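Thermophilic dibenzothiophene desulfurization enzyme C (Paenibacillus sp. A11-2, PDB 5XDC) is a dibenzothiophene monooxygenase of the DszC flavin family that probably uses FMNH2 and O2 to oxidise its substrate to the 5-oxide and 5,5-dioxide. Local coordinates at residues 120-125 with 165-170; 188-193 with 224-229; 251-256 with 342-347; 247-252 with 335-340. All blocks are in the same frame, centred on the assembly; numbering follows the deposited sequence.

Contact 1 (120-125 with 165-170)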
loop_
_atom_site.group_PDB
_atom_site.type_symbol
_atom_site.label_atom_id
_atom_site.label_comp_id
_atom_site.label_asym_id
_atom_site.label_seq_id
_atom_site.Cartn_x
_atom_site.Cartn_y
_atom_site.Cartn_z
ATOM N N GLU B 120 -30.685 20.600 -33.222
ATOM C CA GLU B 120 -31.500 20.593 -32.020
ATOM C C GLU B 120 -30.669 20.501 -30.744
ATOM O O GLU B 120 -31.245 20.450 -29.655
ATOM C CB GLU B 120 -32.498 19.431 -32.088
ATOM C CG GLU B 120 -33.431 19.500 -33.321
ATOM C CD GLU B 120 -34.495 18.416 -33.340
ATOM O OE1 GLU B 120 -34.614 17.649 -32.363
ATOM O OE2 GLU B 120 -35.230 18.332 -34.350
ATOM N N ARG B 121 -29.342 20.474 -30.862
ATOM C CA ARG B 121 -28.435 20.479 -29.712
ATOM C C ARG B 121 -28.731 19.310 -28.769
ATOM O O ARG B 121 -28.926 19.483 -27.563
ATOM C CB ARG B 121 -28.493 21.826 -28.992
ATOM C CG ARG B 121 -28.122 22.982 -29.931
ATOM C CD ARG B 121 -27.681 24.238 -29.208
ATOM N NE ARG B 121 -27.142 25.231 -30.138
ATOM C CZ ARG B 121 -25.871 25.299 -30.540
ATOM N NH1 ARG B 121 -24.950 24.430 -30.105
ATOM N NH2 ARG B 121 -25.514 26.255 -31.395
ATOM N N TRP B 122 -28.740 18.108 -29.335
ATOM C CA TRP B 122 -29.084 16.904 -28.580
ATOM C C TRP B 122 -28.047 16.574 -27.517
ATOM O O TRP B 122 -26.845 16.547 -27.784
ATOM C CB TRP B 122 -29.223 15.711 -29.509
ATOM C CG TRP B 122 -30.498 15.665 -30.275
ATOM C CD1 TRP B 122 -31.511 16.592 -30.270
ATOM C CD2 TRP B 122 -30.905 14.629 -31.163
ATOM N NE1 TRP B 122 -32.520 16.184 -31.109
ATOM C CE2 TRP B 122 -32.172 14.984 -31.670
ATOM C CE3 TRP B 122 -30.316 13.433 -31.591
ATOM C CZ2 TRP B 122 -32.865 14.174 -32.570
ATOM C CZ3 TRP B 122 -31.005 12.633 -32.490
ATOM C CH2 TRP B 122 -32.260 13.013 -32.974
ATOM N N PHE B 123 -28.542 16.290 -26.320
ATOM C CA PHE B 123 -27.780 15.756 -25.197
ATOM C C PHE B 123 -28.377 14.370 -24.963
ATOM O O PHE B 123 -29.557 14.259 -24.619
ATOM C CB PHE B 123 -27.931 16.684 -23.990
ATOM C CG PHE B 123 -26.789 16.653 -23.002
ATOM C CD1 PHE B 123 -26.160 15.477 -22.664
ATOM C CD2 PHE B 123 -26.379 17.826 -22.389
ATOM C CE1 PHE B 123 -25.127 15.478 -21.725
ATOM C CE2 PHE B 123 -25.359 17.824 -21.459
ATOM C CZ PHE B 123 -24.733 16.644 -21.144
ATOM N N LEU B 124 -27.603 13.317 -25.221
ATOM C CA LEU B 124 -28.117 11.948 -25.226
ATOM C C LEU B 124 -28.122 11.363 -23.823
ATOM O O LEU B 124 -27.186 11.582 -23.041
ATOM C CB LEU B 124 -27.288 11.048 -26.147
ATOM C CG LEU B 124 -27.158 11.458 -27.621
ATOM C CD1 LEU B 124 -26.170 10.556 -28.347
ATOM C CD2 LEU B 124 -28.508 11.400 -28.303
ATOM N N GLY B 125 -29.185 10.613 -23.512
ATOM C CA GLY B 125 -29.299 9.894 -22.261
ATOM C C GLY B 125 -29.365 8.386 -22.472
ATOM O O GLY B 125 -29.488 7.887 -23.598
ATOM N N ALA B 165 -33.092 14.635 -21.428
ATOM C CA ALA B 165 -32.410 14.004 -22.553
ATOM C C ALA B 165 -33.220 14.192 -23.827
ATOM O O ALA B 165 -34.417 13.886 -23.857
ATOM C CB ALA B 165 -32.213 12.510 -22.296
ATOM N N ASP B 166 -32.565 14.675 -24.888
ATOM C CA ASP B 166 -33.271 14.825 -26.156
ATOM C C ASP B 166 -33.607 13.485 -26.787
ATOM O O ASP B 166 -34.642 13.359 -27.456
ATOM C CB ASP B 166 -32.436 15.682 -27.104
ATOM C CG ASP B 166 -32.203 17.055 -26.547
ATOM O OD1 ASP B 166 -33.091 17.905 -26.711
ATOM O OD2 ASP B 166 -31.165 17.293 -25.905
ATOM N N ARG B 167 -32.744 12.484 -26.611
ATOM C CA ARG B 167 -32.979 11.120 -27.035
ATOM C C ARG B 167 -32.428 10.205 -25.951
ATOM O O ARG B 167 -31.456 10.550 -25.267
ATOM C CB ARG B 167 -32.298 10.778 -28.375
ATOM C CG ARG B 167 -32.870 11.472 -29.618
ATOM C CD ARG B 167 -34.264 10.962 -29.903
ATOM N NE ARG B 167 -34.824 11.436 -31.172
ATOM C CZ ARG B 167 -35.462 12.592 -31.337
ATOM N NH1 ARG B 167 -35.626 13.432 -30.334
ATOM N NH2 ARG B 167 -35.968 12.906 -32.528
ATOM N N LEU B 168 -33.071 9.055 -25.794
ATOM C CA LEU B 168 -32.618 7.982 -24.922
ATOM C C LEU B 168 -32.141 6.800 -25.754
ATOM O O LEU B 168 -32.849 6.333 -26.655
ATOM C CB LEU B 168 -33.734 7.507 -23.986
ATOM C CG LEU B 168 -34.275 8.532 -23.006
ATOM C CD1 LEU B 168 -35.497 7.980 -22.273
ATOM C CD2 LEU B 168 -33.198 8.912 -22.020
ATOM N N LEU B 169 -30.955 6.301 -25.431
ATOM C CA LEU B 169 -30.491 5.021 -25.931
ATOM C C LEU B 169 -31.078 3.924 -25.054
ATOM O O LEU B 169 -30.724 3.807 -23.876
ATOM C CB LEU B 169 -28.963 4.996 -25.926
ATOM C CG LEU B 169 -28.301 3.710 -26.398
ATOM C CD1 LEU B 169 -28.648 3.413 -27.876
ATOM C CD2 LEU B 169 -26.778 3.775 -26.194
ATOM N N VAL B 170 -31.968 3.113 -25.618
ATOM C CA VAL B 170 -32.769 2.162 -24.849
ATOM C C VAL B 170 -32.375 0.748 -25.250
ATOM O O VAL B 170 -32.083 0.480 -26.423
ATOM C CB VAL B 170 -34.280 2.408 -25.065
ATOM C CG1 VAL B 170 -35.100 1.373 -24.345
ATOM C CG2 VAL B 170 -34.672 3.793 -24.596
HETATM O O HOH W 1 -32.030 20.402 -26.977
HETATM O O HOH W 2 -36.670 15.854 -32.181
#

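Contact 2 (188-193 with 224-229)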
loop_
_atom_site.group_PDB
_atom_site.type_symbol
_atom_site.label_atom_id
_atom_site.label_comp_id
_atom_site.label_asym_id
_atom_site.label_seq_id
_atom_site.Cartn_x
_atom_site.Cartn_y
_atom_site.Cartn_z
ATOM N N LEU B 188 -32.869 4.324 -30.398
ATOM C CA LEU B 188 -32.671 5.712 -29.993
ATOM C C LEU B 188 -34.007 6.422 -30.172
ATOM O O LEU B 188 -34.473 6.577 -31.310
ATOM C CB LEU B 188 -31.576 6.381 -30.828
ATOM C CG LEU B 188 -31.155 7.765 -30.354
ATOM C CD1 LEU B 188 -30.346 7.688 -29.089
ATOM C CD2 LEU B 188 -30.345 8.486 -31.406
ATOM N N ILE B 189 -34.629 6.830 -29.063
ATOM C CA ILE B 189 -36.015 7.301 -29.108
ATOM C C ILE B 189 -36.137 8.616 -28.353
ATOM O O ILE B 189 -35.335 8.923 -27.451
ATOM C CB ILE B 189 -36.998 6.247 -28.542
ATOM C CG1 ILE B 189 -36.780 6.018 -27.039
ATOM C CG2 ILE B 189 -36.881 4.965 -29.311
ATOM C CD1 ILE B 189 -37.903 5.245 -26.375
ATOM N N PRO B 190 -37.145 9.423 -28.691
ATOM C CA PRO B 190 -37.426 10.628 -27.898
ATOM C C PRO B 190 -37.788 10.269 -26.466
ATOM O O PRO B 190 -38.449 9.263 -26.208
ATOM C CB PRO B 190 -38.614 11.273 -28.632
ATOM C CG PRO B 190 -38.666 10.643 -29.961
ATOM C CD PRO B 190 -38.087 9.275 -29.818
ATOM N N SER B 191 -37.358 11.116 -25.528
ATOM C CA SER B 191 -37.664 10.866 -24.129
ATOM C C SER B 191 -39.121 11.159 -23.792
ATOM O O SER B 191 -39.596 10.715 -22.746
ATOM C CB SER B 191 -36.744 11.687 -23.221
ATOM O OG SER B 191 -36.868 13.073 -23.476
ATOM N N ASP B 192 -39.841 11.889 -24.642
ATOM C CA ASP B 192 -41.268 12.116 -24.438
ATOM C C ASP B 192 -42.139 11.222 -25.320
ATOM O O ASP B 192 -43.329 11.502 -25.494
ATOM C CB ASP B 192 -41.613 13.591 -24.660
ATOM C CG ASP B 192 -41.307 14.073 -26.066
ATOM O OD1 ASP B 192 -40.798 13.293 -26.902
ATOM O OD2 ASP B 192 -41.580 15.259 -26.340
ATOM N N ARG B 193 -41.579 10.155 -25.876
ATOM C CA ARG B 193 -42.396 9.127 -26.511
ATOM C C ARG B 193 -43.453 8.643 -25.527
ATOM O O ARG B 193 -43.175 8.454 -24.339
ATOM C CB ARG B 193 -41.506 7.973 -26.979
ATOM C CG ARG B 193 -42.189 6.680 -27.463
ATOM C CD ARG B 193 -42.906 6.794 -28.793
ATOM N NE ARG B 193 -42.214 7.604 -29.798
ATOM C CZ ARG B 193 -41.212 7.177 -30.567
ATOM N NH1 ARG B 193 -40.732 5.943 -30.460
ATOM N NH2 ARG B 193 -40.687 8.010 -31.456
ATOM N N PRO B 224 -39.470 1.194 -36.539
ATOM C CA PRO B 224 -38.361 0.458 -37.156
ATOM C C PRO B 224 -37.200 1.342 -37.527
ATOM O O PRO B 224 -36.057 0.857 -37.543
ATOM C CB PRO B 224 -39.014 -0.189 -38.386
ATOM C CG PRO B 224 -40.467 -0.273 -38.023
ATOM C CD PRO B 224 -40.727 0.993 -37.283
ATOM N N ASP B 225 -37.438 2.622 -37.808
ATOM C CA ASP B 225 -36.345 3.508 -38.186
ATOM C C ASP B 225 -35.553 3.981 -36.976
ATOM O O ASP B 225 -34.560 4.697 -37.148
ATOM C CB ASP B 225 -36.863 4.710 -38.996
ATOM C CG ASP B 225 -37.892 5.543 -38.251
ATOM O OD1 ASP B 225 -38.695 4.970 -37.496
ATOM O OD2 ASP B 225 -37.907 6.779 -38.443
ATOM N N GLU B 226 -35.956 3.578 -35.766
ATOM C CA GLU B 226 -35.243 3.935 -34.543
ATOM C C GLU B 226 -34.392 2.793 -34.004
ATOM O O GLU B 226 -33.578 3.016 -33.099
ATOM C CB GLU B 226 -36.255 4.388 -33.475
ATOM C CG GLU B 226 -37.052 5.609 -33.907
ATOM C CD GLU B 226 -38.227 5.955 -32.992
ATOM O OE1 GLU B 226 -38.830 5.030 -32.397
ATOM O OE2 GLU B 226 -38.537 7.165 -32.889
ATOM N N LEU B 227 -34.577 1.585 -34.518
ATOM C CA LEU B 227 -33.815 0.429 -34.081
ATOM C C LEU B 227 -32.369 0.505 -34.552
ATOM O O LEU B 227 -32.071 0.943 -35.671
ATOM C CB LEU B 227 -34.470 -0.842 -34.601
ATOM C CG LEU B 227 -35.898 -1.022 -34.089
ATOM C CD1 LEU B 227 -36.598 -2.095 -34.885
ATOM C CD2 LEU B 227 -35.878 -1.380 -32.636
ATOM N N LEU B 228 -31.467 0.080 -33.675
ATOM C CA LEU B 228 -30.034 0.084 -33.941
ATOM C C LEU B 228 -29.623 -1.351 -34.225
ATOM O O LEU B 228 -29.506 -2.174 -33.309
ATOM C CB LEU B 228 -29.273 0.670 -32.760
ATOM C CG LEU B 228 -29.611 2.125 -32.474
ATOM C CD1 LEU B 228 -29.084 2.537 -31.103
ATOM C CD2 LEU B 228 -29.059 3.009 -33.577
ATOM N N GLY B 229 -29.424 -1.655 -35.506
ATOM C CA GLY B 229 -29.134 -3.009 -35.914
ATOM C C GLY B 229 -30.337 -3.915 -35.748
ATOM O O GLY B 229 -31.479 -3.479 -35.548
#

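Contact 3 (251-256 with 342-347)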
loop_
_atom_site.group_PDB
_atom_site.type_symbol
_atom_site.label_atom_id
_atom_site.label_comp_id
_atom_site.label_asym_id
_atom_site.label_seq_id
_atom_site.Cartn_x
_atom_site.Cartn_y
_atom_site.Cartn_z
ATOM N N THR B 251 -16.015 3.169 -23.738
ATOM C CA THR B 251 -16.793 3.624 -22.593
ATOM C C THR B 251 -16.005 3.458 -21.302
ATOM O O THR B 251 -16.056 4.325 -20.425
ATOM C CB THR B 251 -18.111 2.854 -22.551
ATOM O OG1 THR B 251 -18.885 3.170 -23.719
ATOM C CG2 THR B 251 -18.941 3.215 -21.305
ATOM N N GLN B 252 -15.276 2.358 -21.172
ATOM C CA GLN B 252 -14.457 2.153 -19.983
ATOM C C GLN B 252 -13.332 3.177 -19.909
ATOM O O GLN B 252 -12.926 3.568 -18.809
ATOM C CB GLN B 252 -13.938 0.715 -19.979
ATOM C CG GLN B 252 -15.023 -0.299 -19.737
ATOM C CD GLN B 252 -15.399 -0.392 -18.261
ATOM O OE1 GLN B 252 -14.534 -0.301 -17.398
ATOM N NE2 GLN B 252 -16.683 -0.565 -17.973
ATOM N N LEU B 253 -12.854 3.675 -21.053
ATOM C CA LEU B 253 -11.873 4.757 -21.020
ATOM C C LEU B 253 -12.509 6.114 -20.730
ATOM O O LEU B 253 -11.847 6.992 -20.160
ATOM C CB LEU B 253 -11.073 4.802 -22.328
ATOM C CG LEU B 253 -9.793 5.631 -22.278
ATOM C CD1 LEU B 253 -8.790 5.057 -21.320
ATOM C CD2 LEU B 253 -9.160 5.713 -23.665
ATOM N N ILE B 254 -13.794 6.306 -21.075
ATOM C CA ILE B 254 -14.524 7.475 -20.588
ATOM C C ILE B 254 -14.522 7.489 -19.062
ATOM O O ILE B 254 -14.206 8.505 -18.437
ATOM C CB ILE B 254 -15.962 7.497 -21.146
ATOM C CG1 ILE B 254 -15.942 7.811 -22.642
ATOM C CG2 ILE B 254 -16.812 8.519 -20.422
ATOM C CD1 ILE B 254 -17.288 7.568 -23.341
ATOM N N PHE B 255 -14.877 6.357 -18.446
ATOM C CA PHE B 255 -14.881 6.281 -16.990
ATOM C C PHE B 255 -13.501 6.596 -16.430
ATOM O O PHE B 255 -13.367 7.315 -15.426
ATOM C CB PHE B 255 -15.324 4.892 -16.535
ATOM C CG PHE B 255 -16.710 4.481 -17.001
ATOM C CD1 PHE B 255 -17.638 5.423 -17.383
ATOM C CD2 PHE B 255 -17.071 3.136 -17.018
ATOM C CE1 PHE B 255 -18.916 5.039 -17.793
ATOM C CE2 PHE B 255 -18.344 2.745 -17.428
ATOM C CZ PHE B 255 -19.265 3.706 -17.815
ATOM N N THR B 256 -12.460 6.051 -17.064
ATOM C CA THR B 256 -11.089 6.296 -16.628
ATOM C C THR B 256 -10.792 7.786 -16.559
ATOM O O THR B 256 -10.181 8.269 -15.601
ATOM C CB THR B 256 -10.117 5.602 -17.583
ATOM O OG1 THR B 256 -10.340 4.195 -17.562
ATOM C CG2 THR B 256 -8.667 5.855 -17.186
ATOM N N ALA B 342 -8.425 -1.301 -19.613
ATOM C CA ALA B 342 -8.599 -1.864 -18.278
ATOM C C ALA B 342 -7.429 -1.483 -17.387
ATOM O O ALA B 342 -7.618 -1.106 -16.225
ATOM C CB ALA B 342 -8.736 -3.377 -18.364
ATOM N N SER B 343 -6.211 -1.552 -17.930
ATOM C CA SER B 343 -5.033 -1.194 -17.150
ATOM C C SER B 343 -5.102 0.258 -16.701
ATOM O O SER B 343 -4.867 0.571 -15.527
ATOM C CB SER B 343 -3.765 -1.437 -17.969
ATOM O OG SER B 343 -3.565 -2.815 -18.247
ATOM N N ALA B 344 -5.421 1.168 -17.628
ATOM C CA ALA B 344 -5.552 2.569 -17.270
ATOM C C ALA B 344 -6.645 2.774 -16.227
ATOM O O ALA B 344 -6.474 3.559 -15.281
ATOM C CB ALA B 344 -5.837 3.400 -18.520
ATOM N N LYS B 345 -7.776 2.069 -16.371
ATOM C CA LYS B 345 -8.860 2.221 -15.407
ATOM C C LYS B 345 -8.448 1.740 -14.022
ATOM O O LYS B 345 -8.817 2.356 -13.016
ATOM C CB LYS B 345 -10.088 1.453 -15.868
ATOM C CG LYS B 345 -11.346 1.825 -15.106
ATOM C CD LYS B 345 -12.440 0.844 -15.386
ATOM C CE LYS B 345 -13.694 1.229 -14.671
ATOM N NZ LYS B 345 -14.689 0.169 -14.779
ATOM N N ILE B 346 -7.726 0.619 -13.954
ATOM C CA ILE B 346 -7.270 0.076 -12.671
ATOM C C ILE B 346 -6.411 1.099 -11.935
ATOM O O ILE B 346 -6.640 1.409 -10.753
ATOM C CB ILE B 346 -6.510 -1.243 -12.896
ATOM C CG1 ILE B 346 -7.459 -2.345 -13.363
ATOM C CG2 ILE B 346 -5.768 -1.673 -11.618
ATOM C CD1 ILE B 346 -6.752 -3.502 -14.030
ATOM N N VAL B 347 -5.410 1.646 -12.629
ATOM C CA VAL B 347 -4.517 2.616 -12.010
ATOM C C VAL B 347 -5.278 3.869 -11.600
ATOM O O VAL B 347 -5.076 4.406 -10.500
ATOM C CB VAL B 347 -3.357 2.925 -12.972
ATOM C CG1 VAL B 347 -2.521 4.076 -12.451
ATOM C CG2 VAL B 347 -2.512 1.684 -13.176
#

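Contact 4 (247-252 with 335-340)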
loop_
_atom_site.group_PDB
_atom_site.type_symbol
_atom_site.label_atom_id
_atom_site.label_comp_id
_atom_site.label_asym_id
_atom_site.label_seq_id
_atom_site.Cartn_x
_atom_site.Cartn_y
_atom_site.Cartn_z
ATOM N N TRP B 247 -17.337 -0.482 -28.400
ATOM C CA TRP B 247 -18.126 0.346 -27.498
ATOM C C TRP B 247 -17.622 0.222 -26.061
ATOM O O TRP B 247 -17.516 1.229 -25.347
ATOM C CB TRP B 247 -19.610 -0.029 -27.572
ATOM C CG TRP B 247 -20.406 0.767 -26.594
ATOM C CD1 TRP B 247 -20.884 2.019 -26.767
ATOM C CD2 TRP B 247 -20.743 0.385 -25.253
ATOM N NE1 TRP B 247 -21.530 2.444 -25.633
ATOM C CE2 TRP B 247 -21.462 1.454 -24.688
ATOM C CE3 TRP B 247 -20.523 -0.765 -24.488
ATOM C CZ2 TRP B 247 -21.951 1.419 -23.381
ATOM C CZ3 TRP B 247 -21.009 -0.802 -23.191
ATOM C CH2 TRP B 247 -21.715 0.281 -22.653
ATOM N N THR B 248 -17.280 -0.999 -25.636
ATOM C CA THR B 248 -16.901 -1.196 -24.236
ATOM C C THR B 248 -15.564 -0.555 -23.913
ATOM O O THR B 248 -15.503 0.218 -22.945
ATOM C CB THR B 248 -16.898 -2.685 -23.893
ATOM O OG1 THR B 248 -17.983 -3.319 -24.560
ATOM C CG2 THR B 248 -17.046 -2.873 -22.376
ATOM N N PRO B 249 -14.466 -0.814 -24.641
ATOM C CA PRO B 249 -13.226 -0.094 -24.307
ATOM C C PRO B 249 -13.381 1.409 -24.393
ATOM O O PRO B 249 -12.854 2.121 -23.531
ATOM C CB PRO B 249 -12.202 -0.635 -25.319
ATOM C CG PRO B 249 -13.013 -1.368 -26.357
ATOM C CD PRO B 249 -14.245 -1.843 -25.674
ATOM N N ILE B 250 -14.114 1.926 -25.391
ATOM C CA ILE B 250 -14.347 3.365 -25.475
ATOM C C ILE B 250 -14.983 3.870 -24.189
ATOM O O ILE B 250 -14.576 4.893 -23.626
ATOM C CB ILE B 250 -15.235 3.699 -26.687
ATOM C CG1 ILE B 250 -14.426 3.522 -27.974
ATOM C CG2 ILE B 250 -15.784 5.115 -26.588
ATOM C CD1 ILE B 250 -15.281 3.577 -29.233
ATOM N N THR B 251 -16.015 3.169 -23.738
ATOM C CA THR B 251 -16.793 3.624 -22.593
ATOM C C THR B 251 -16.005 3.458 -21.302
ATOM O O THR B 251 -16.056 4.325 -20.425
ATOM C CB THR B 251 -18.111 2.854 -22.551
ATOM O OG1 THR B 251 -18.885 3.170 -23.719
ATOM C CG2 THR B 251 -18.941 3.215 -21.305
ATOM N N GLN B 252 -15.276 2.358 -21.172
ATOM C CA GLN B 252 -14.457 2.153 -19.983
ATOM C C GLN B 252 -13.332 3.177 -19.909
ATOM O O GLN B 252 -12.926 3.568 -18.809
ATOM C CB GLN B 252 -13.938 0.715 -19.979
ATOM C CG GLN B 252 -15.023 -0.299 -19.737
ATOM C CD GLN B 252 -15.399 -0.392 -18.261
ATOM O OE1 GLN B 252 -14.534 -0.301 -17.398
ATOM N NE2 GLN B 252 -16.683 -0.565 -17.973
ATOM N N GLY B 335 -9.151 -6.694 -28.395
ATOM C CA GLY B 335 -8.740 -7.255 -27.118
ATOM C C GLY B 335 -7.545 -6.542 -26.524
ATOM O O GLY B 335 -7.530 -6.226 -25.329
ATOM N N GLN B 336 -6.532 -6.262 -27.344
ATOM C CA GLN B 336 -5.394 -5.480 -26.870
ATOM C C GLN B 336 -5.839 -4.111 -26.386
ATOM O O GLN B 336 -5.367 -3.623 -25.355
ATOM C CB GLN B 336 -4.351 -5.317 -27.969
ATOM C CG GLN B 336 -3.634 -6.601 -28.312
ATOM C CD GLN B 336 -2.674 -6.425 -29.468
ATOM O OE1 GLN B 336 -2.408 -5.300 -29.901
ATOM N NE2 GLN B 336 -2.148 -7.534 -29.978
ATOM N N LEU B 337 -6.754 -3.470 -27.115
ATOM C CA LEU B 337 -7.229 -2.171 -26.671
ATOM C C LEU B 337 -7.943 -2.290 -25.333
ATOM O O LEU B 337 -7.711 -1.481 -24.427
ATOM C CB LEU B 337 -8.151 -1.557 -27.716
ATOM C CG LEU B 337 -8.758 -0.233 -27.258
ATOM C CD1 LEU B 337 -7.745 0.864 -26.998
ATOM C CD2 LEU B 337 -9.812 0.246 -28.259
ATOM N N MET B 338 -8.804 -3.296 -25.183
ATOM C CA MET B 338 -9.535 -3.456 -23.930
ATOM C C MET B 338 -8.581 -3.701 -22.764
ATOM O O MET B 338 -8.794 -3.194 -21.661
ATOM C CB MET B 338 -10.544 -4.592 -24.046
ATOM C CG MET B 338 -11.449 -4.735 -22.819
ATOM S SD MET B 338 -12.582 -3.348 -22.580
ATOM C CE MET B 338 -12.028 -2.725 -20.980
ATOM N N VAL B 339 -7.521 -4.478 -22.988
ATOM C CA VAL B 339 -6.532 -4.683 -21.929
ATOM C C VAL B 339 -5.867 -3.361 -21.559
ATOM O O VAL B 339 -5.664 -3.063 -20.376
ATOM C CB VAL B 339 -5.508 -5.751 -22.363
ATOM C CG1 VAL B 339 -4.337 -5.824 -21.388
ATOM C CG2 VAL B 339 -6.178 -7.095 -22.457
ATOM N N GLN B 340 -5.494 -2.554 -22.557
ATOM C CA GLN B 340 -4.855 -1.274 -22.270
ATOM C C GLN B 340 -5.801 -0.337 -21.523
ATOM O O GLN B 340 -5.373 0.394 -20.625
ATOM C CB GLN B 340 -4.370 -0.609 -23.557
ATOM C CG GLN B 340 -3.144 -1.260 -24.217
ATOM C CD GLN B 340 -1.854 -1.171 -23.386
ATOM O OE1 GLN B 340 -1.449 -0.093 -22.922
ATOM N NE2 GLN B 340 -1.193 -2.313 -23.213
#

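Contact 1 (120-125 with 165-170)
Arg167 folds over one face of the Trp122 indole, next to a parallel pairing of strands 124-127 and 167-174 in the beta domain of this acyl-CoA dehydrogenase-like fold. Its CG stands 3.6 Å from the centroid of the six-membered ring of Trp122 and 11° off the normal, which meets the geometry of a CH-pi contact. A bend at chi2 (-68°) swings the rest of Arg167 back across the indole, bringing Trp122 CZ2 within 3.3 Å of Arg167 CZ, over the centre of the guanidinium, with the two planes 39° apart. Asp166 CB presses obliquely on the same indole, 3.4 Å from Trp122 CD1. Asp166 OD2 accepts Phe123 N at 2.8 Å on the anti side, somewhat out of the carboxylate plane, and Asp166 N answers to Phe123 O; OD2 also takes a salt bridge from Arg50. Farther along, Gly125 bonds through N to Arg167 O and through O to Leu169 N. Gly125 packs closely here, Ala165 CB lying by its backbone N.

In the second shell, a Schellman motif at Arg121 turns the chain out of helix 107-119, and Trp122 NE1 donates to Glu120 OE1 at 2.8 Å. An alanine in place of Trp122 would probably leave Arg167 without its platform and Glu120 OE1 without its indole donor. A water in the guanidinium plane accepts from Arg167 NH2 at 3.1 Å and donates to Glu120 OE1 at 2.7 Å.

Contact 2 (188-193 with 224-229)
Leu188 N donates to Glu226 O at 3.1 Å with an N-H...O angle of 158°, a backbone bond that joins strand 184-190 to the loop following strand 220-222. Beyond it segment 188-193 makes a type I turn from Pro190 to Arg193, and the side chain of Arg193, at its last position, starts out toward Glu226.

The two charged side chains approach from opposite directions. Glu226 runs extended beyond CG, whereas Arg193 bends at chi2 (71°) and again at chi3, which presents its NH1 and NH2 end-on to the carboxylate. The result is a two-pronged salt bridge: Arg193 NH2 to Glu226 OE2 at 2.7 Å and Arg193 NH1 to Glu226 OE1 at 2.9 Å. Each oxygen uses its syn lone pair, and the planes of the two groups are only 14° apart. This double grip leaves little freedom for either flat group to turn. Both groups also have outside partners, since Arg193 NH1 donates to Val221 O and Glu226 OE1 accepts from Tyr223 N.

Apolar atoms line the carboxylate. Ile189 CG2 lies 3.7 Å from Glu226 OE1 and Pro190 CD 3.8 Å from Glu226 OE2, both side chains crossing Glu226 at about a right angle. Nearer the backbone, Glu226 CB passes 3.6 Å from Leu188 O. Beside the backbone bond, Leu228 CD1 reaches Leu188 N at 4.2 Å.

The arrangement is a bidentate arginine-carboxylate pair fastening a type I beta turn to an irregular loop in the beta-sheet region of the acyl-CoA dehydrogenase-like fold, joining strand 184-190 to the loop after strand 220-222.

Contact 3 (251-256 with 342-347)
Lys345 sets out with CG anti to its own backbone N (chi1 -166°) and stays extended to NZ, while Gln252, across from it, bends at chi2 (-79°); together these torsions bring the lysine ammonium to the glutamine amide. Lys345 NZ donates to Gln252 OE1 at 2.7 Å, in the carbonyl plane and on a lone pair. The aliphatic part of the lysine follows closely, CD lying 3.1 Å from Gln252 OE1. Asp389 completes the cluster: OD2 forms a salt bridge with Lys345 NZ, and OD1 accepts from Gln252 NE2, so that both ends of the amide are held and its rotation is fixed. In this buried setting the carboxylate probably helps to offset the ammonium charge. A methionine in place of Lys345 would probably leave Asp389 OD2 without its charged mate and Gln252 OE1 without this donor.

One turn on, Thr256 OG1 donates back to Gln252 O at 2.9 Å, from the face opposite to that used by Thr256 N. Turned this way, Thr256 OG1 rests 3.2 Å from Lys345 CB, and its CG2 packs 4.0 Å from Ala344 CB. Leu253 CD1 touches the same methyl at 4.4 Å.

The Phe255 ring offers its edge to Lys345 NZ and also meets the rings of Tyr93, His385 and His388, of which Tyr93 belongs to the FMN site, empty in this chain, and both histidines line the indole pocket. The helix axes pass 8.9 Å apart at 24°, a near-parallel packing of 247-276 against 331-363 within the C-terminal helical bundle of the acyl-CoA dehydrogenase fold, beside the flavin and substrate site.

Contact 4 (247-252 with 335-340)
Pro249 meets Met338 and Leu337 across the contact, whereas the flat indole of Trp247, on the same helix, takes no part in it and carries Thr251 OG1 over one face, 3.2 Å above its plane toward the rim. At its nitrogen Trp247 NE1 bonds to Ser96 O, and the indole packs edge-to-face with Tyr100. Thr251 OG1 donates to Trp247 O from the face opposite to Thr251 N, which holds the hydroxyl over the ring.

Across the interface, Met338 SD is set against Pro249, 3.7 Å from CA and 3.8 Å from CD. The thioether gets there because Met338 CG lies anti to the Met338 backbone N (chi1 -174°) and the chain then bends at chi2 and chi3, taking CE on to Gln252 CG at 4.0 Å. Leu337 comes at about a right angle to the proline ring, its CD2 lying 3.9 Å from Pro249 CB. No hydrogen bond spans the segments, so the fit is van der Waals in kind. Pro249 sits in the first turn of its helix, where its missing N-H costs no helical bond.

The axes run 9.1 Å apart at 19°, with the backbones closest at Pro249 and Met338. Helix 293-324 flanks the pair, its Val320 and Trp324 against Ile250 and its Val316 against Leu337. Helix 391-404 lies against Gln252 and Val339, and Gln340 NE2 bonds to Gln307 OE1 of a second subunit.

Overall arrangement
Following the chain from the N terminus, contact 1 comes first and closes a loop of 39 residues that holds strands but no helix. Contact 2 opens only after it, closing 30 residues, so the two lie in series; they touch because strands 167-174 and 184-190 are neighbours in one sheet, Leu168 N meeting Ile189 O at 2.8 Å. Contacts 3 and 4 come later. Each spans more than 80 mostly helical residues, and they interleave along the same two near-parallel helices, 247-276 and 331-363, sharing Thr251 and Gln252. The centres of contacts 1 and 4 lie about 24 Å apart, yet their nearest atoms come within about 5 Å without touching.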